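Local coordinates for protein 3-chlorocatechol 1,2-dioxygenase (Rhodococcus opacus, PDB 2BOY) that probably cleaves the ring of catechols between the two hydroxyl-bearing carbons, using a ferric iron, in the breakdown of chlorinated aromatics, at residues 77-82 against 123-128. Residues are numbered along the deposited sequence; the frame is centred on the assembly and turned at random.
With BHO (benzhydroxamic acid), chain J.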
loop_
_atom_site.group_PDB
_atom_site.type_symbol
_atom_site.label_atom_id
_atom_site.label_comp_id
_atom_site.label_asym_id
_atom_site.label_seq_id
_atom_site.Cartn_x
_atom_site.Cartn_y
_atom_site.Cartn_z
ATOM N N PRO A 77 16.020 4.266 3.524
ATOM C CA PRO A 77 15.321 5.558 3.611
ATOM C C PRO A 77 16.003 6.633 4.440
ATOM O O PRO A 77 15.402 7.711 4.624
ATOM C CB PRO A 77 13.986 5.162 4.303
ATOM C CG PRO A 77 14.442 4.131 5.304
ATOM C CD PRO A 77 15.577 3.328 4.586
ATOM N N TYR A 78 17.212 6.375 4.928
ATOM C CA TYR A 78 17.840 7.273 5.872
ATOM C C TYR A 78 19.036 8.056 5.365
ATOM O O TYR A 78 19.762 8.645 6.183
ATOM C CB TYR A 78 18.256 6.502 7.151
ATOM C CG TYR A 78 17.075 5.916 7.899
ATOM C CD1 TYR A 78 15.778 6.436 7.753
ATOM C CD2 TYR A 78 17.269 4.863 8.771
ATOM C CE1 TYR A 78 14.693 5.869 8.492
ATOM C CE2 TYR A 78 16.209 4.299 9.489
ATOM C CZ TYR A 78 14.947 4.806 9.352
ATOM O OH TYR A 78 13.947 4.192 10.104
ATOM N N PHE A 79 19.246 8.106 4.047
ATOM C CA PHE A 79 20.300 8.979 3.530
ATOM C C PHE A 79 19.881 10.420 3.744
ATOM O O PHE A 79 18.695 10.733 3.577
ATOM C CB PHE A 79 20.487 8.789 2.007
ATOM C CG PHE A 79 21.453 9.757 1.390
ATOM C CD1 PHE A 79 22.809 9.739 1.750
ATOM C CD2 PHE A 79 21.018 10.685 0.423
ATOM C CE1 PHE A 79 23.700 10.641 1.170
ATOM C CE2 PHE A 79 21.925 11.603 -0.177
ATOM C CZ PHE A 79 23.253 11.591 0.200
ATOM N N ILE A 80 20.847 11.285 4.085
ATOM C CA ILE A 80 20.638 12.720 4.165
ATOM C C ILE A 80 21.764 13.460 3.421
ATOM O O ILE A 80 22.971 13.301 3.753
ATOM C CB ILE A 80 20.572 13.190 5.669
ATOM C CG1 ILE A 80 19.465 12.428 6.463
ATOM C CG2 ILE A 80 20.410 14.717 5.722
ATOM C CD1 ILE A 80 17.979 12.956 6.283
ATOM N N PRO A 81 21.409 14.252 2.408
ATOM C CA PRO A 81 22.411 14.969 1.619
ATOM C C PRO A 81 23.064 16.047 2.437
ATOM O O PRO A 81 22.518 16.457 3.479
ATOM C CB PRO A 81 21.571 15.622 0.490
ATOM C CG PRO A 81 20.221 15.833 1.153
ATOM C CD PRO A 81 20.041 14.513 1.903
ATOM N N GLY A 82 24.228 16.489 1.975
ATOM C CA GLY A 82 24.894 17.590 2.609
ATOM C C GLY A 82 25.885 17.272 3.721
ATOM O O GLY A 82 26.339 18.203 4.385
ATOM N N ASP A 123 30.068 9.206 -0.060
ATOM C CA ASP A 123 29.194 9.680 0.980
ATOM C C ASP A 123 28.954 8.464 1.860
ATOM O O ASP A 123 28.468 7.454 1.366
ATOM C CB ASP A 123 27.867 10.102 0.349
ATOM C CG ASP A 123 27.375 11.435 0.843
ATOM O OD1 ASP A 123 26.937 12.254 0.032
ATOM O OD2 ASP A 123 27.358 11.760 2.034
ATOM N N MET A 124 29.223 8.553 3.157
ATOM C CA MET A 124 29.012 7.374 4.032
ATOM C C MET A 124 28.122 7.754 5.191
ATOM O O MET A 124 28.238 8.860 5.689
ATOM C CB MET A 124 30.354 6.850 4.530
ATOM C CG MET A 124 30.343 5.393 5.056
ATOM S SD MET A 124 29.732 5.172 6.793
ATOM C CE MET A 124 31.267 5.137 7.739
ATOM N N TRP A 125 27.152 6.898 5.523
ATOM C CA TRP A 125 26.335 7.128 6.714
ATOM C C TRP A 125 26.126 5.816 7.415
ATOM O O TRP A 125 26.135 4.750 6.790
ATOM C CB TRP A 125 24.993 7.855 6.405
ATOM C CG TRP A 125 23.974 7.117 5.558
ATOM C CD1 TRP A 125 22.780 6.620 5.983
ATOM C CD2 TRP A 125 24.015 6.889 4.125
ATOM N NE1 TRP A 125 22.078 6.079 4.929
ATOM C CE2 TRP A 125 22.819 6.193 3.779
ATOM C CE3 TRP A 125 24.959 7.167 3.112
ATOM C CZ2 TRP A 125 22.530 5.759 2.457
ATOM C CZ3 TRP A 125 24.684 6.742 1.793
ATOM C CH2 TRP A 125 23.478 6.031 1.481
ATOM N N GLN A 126 25.919 5.892 8.725
ATOM C CA GLN A 126 25.795 4.698 9.528
ATOM C C GLN A 126 25.078 5.124 10.793
ATOM O O GLN A 126 25.026 6.315 11.115
ATOM C CB GLN A 126 27.188 4.126 9.888
ATOM C CG GLN A 126 28.009 5.075 10.841
ATOM C CD GLN A 126 29.260 4.428 11.359
ATOM O OE1 GLN A 126 30.321 4.529 10.747
ATOM N NE2 GLN A 126 29.152 3.778 12.522
ATOM N N ALA A 127 24.592 4.126 11.515
ATOM C CA ALA A 127 24.008 4.313 12.829
ATOM C C ALA A 127 25.108 4.367 13.875
ATOM O O ALA A 127 26.230 3.949 13.631
ATOM C CB ALA A 127 23.053 3.151 13.133
ATOM N N ASP A 128 24.765 4.865 15.071
ATOM C CA ASP A 128 25.730 4.912 16.142
ATOM C C ASP A 128 25.739 3.576 16.889
ATOM O O ASP A 128 25.095 2.611 16.466
ATOM C CB ASP A 128 25.445 6.125 17.088
ATOM C CG ASP A 128 24.212 5.924 17.967
ATOM O OD1 ASP A 128 23.522 4.876 17.909
ATOM O OD2 ASP A 128 23.838 6.811 18.749
HETATM C C1 BHO J . 17.398 0.658 6.197
HETATM C C2 BHO J . 16.889 -0.120 5.050
HETATM C C3 BHO J . 15.530 -0.436 5.008
HETATM C C4 BHO J . 14.697 -0.028 6.062
HETATM C C5 BHO J . 15.191 0.693 7.136
HETATM C C6 BHO J . 16.543 1.031 7.221
HETATM C C BHO J . 18.855 0.997 6.237
HETATM O O1 BHO J . 19.592 0.253 5.677
HETATM N N BHO J . 19.404 2.012 6.874
HETATM O O2 BHO J . 19.000 3.184 6.807
HETATM O O HOH W 1 19.407 4.429 4.677
HETATM O O HOH W 2 25.330 13.541 2.509
#
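An aromatic and water-bridged contact joins F79, in the loop between helix 56-64 and strand 102-110, to W125 on strand 121-125, beside the iron site. The F79 ring turns an edge to the indole face. Its CD1 lies 3.5 Å from W125 CZ3, and the planes of the phenyl and the six-membered ring meet at 58°. F79 CA sits over the five-membered ring, 4.0 Å from its centroid, a CH-pi contact. With F79 CG anti to the backbone N (chi1 174°), the ring extends past the indole to D123. There D123 OD1 lies at the phenyl edge, 3.7 Å from F79 CZ, with the carboxylate plane perpendicular to the ring. A water donates to both I80 O and D123 OD2, tying loop to strand.

A second water, in the indole plane, accepts from W125 NE1 at 3.1 Å and from Y78 N, and donates to O2 of benzhydroxamic acid. Y78 CD2 is 3.1 Å from that O2, and P77 CD packs on the ligand's phenyl ring. W125 stacks on the iron ligand H193, and Y78 meets the ring of iron ligand Y133. The arrangement walls the benzhydroxamic acid pocket, probably the catechol site of this intradiol dioxygenase.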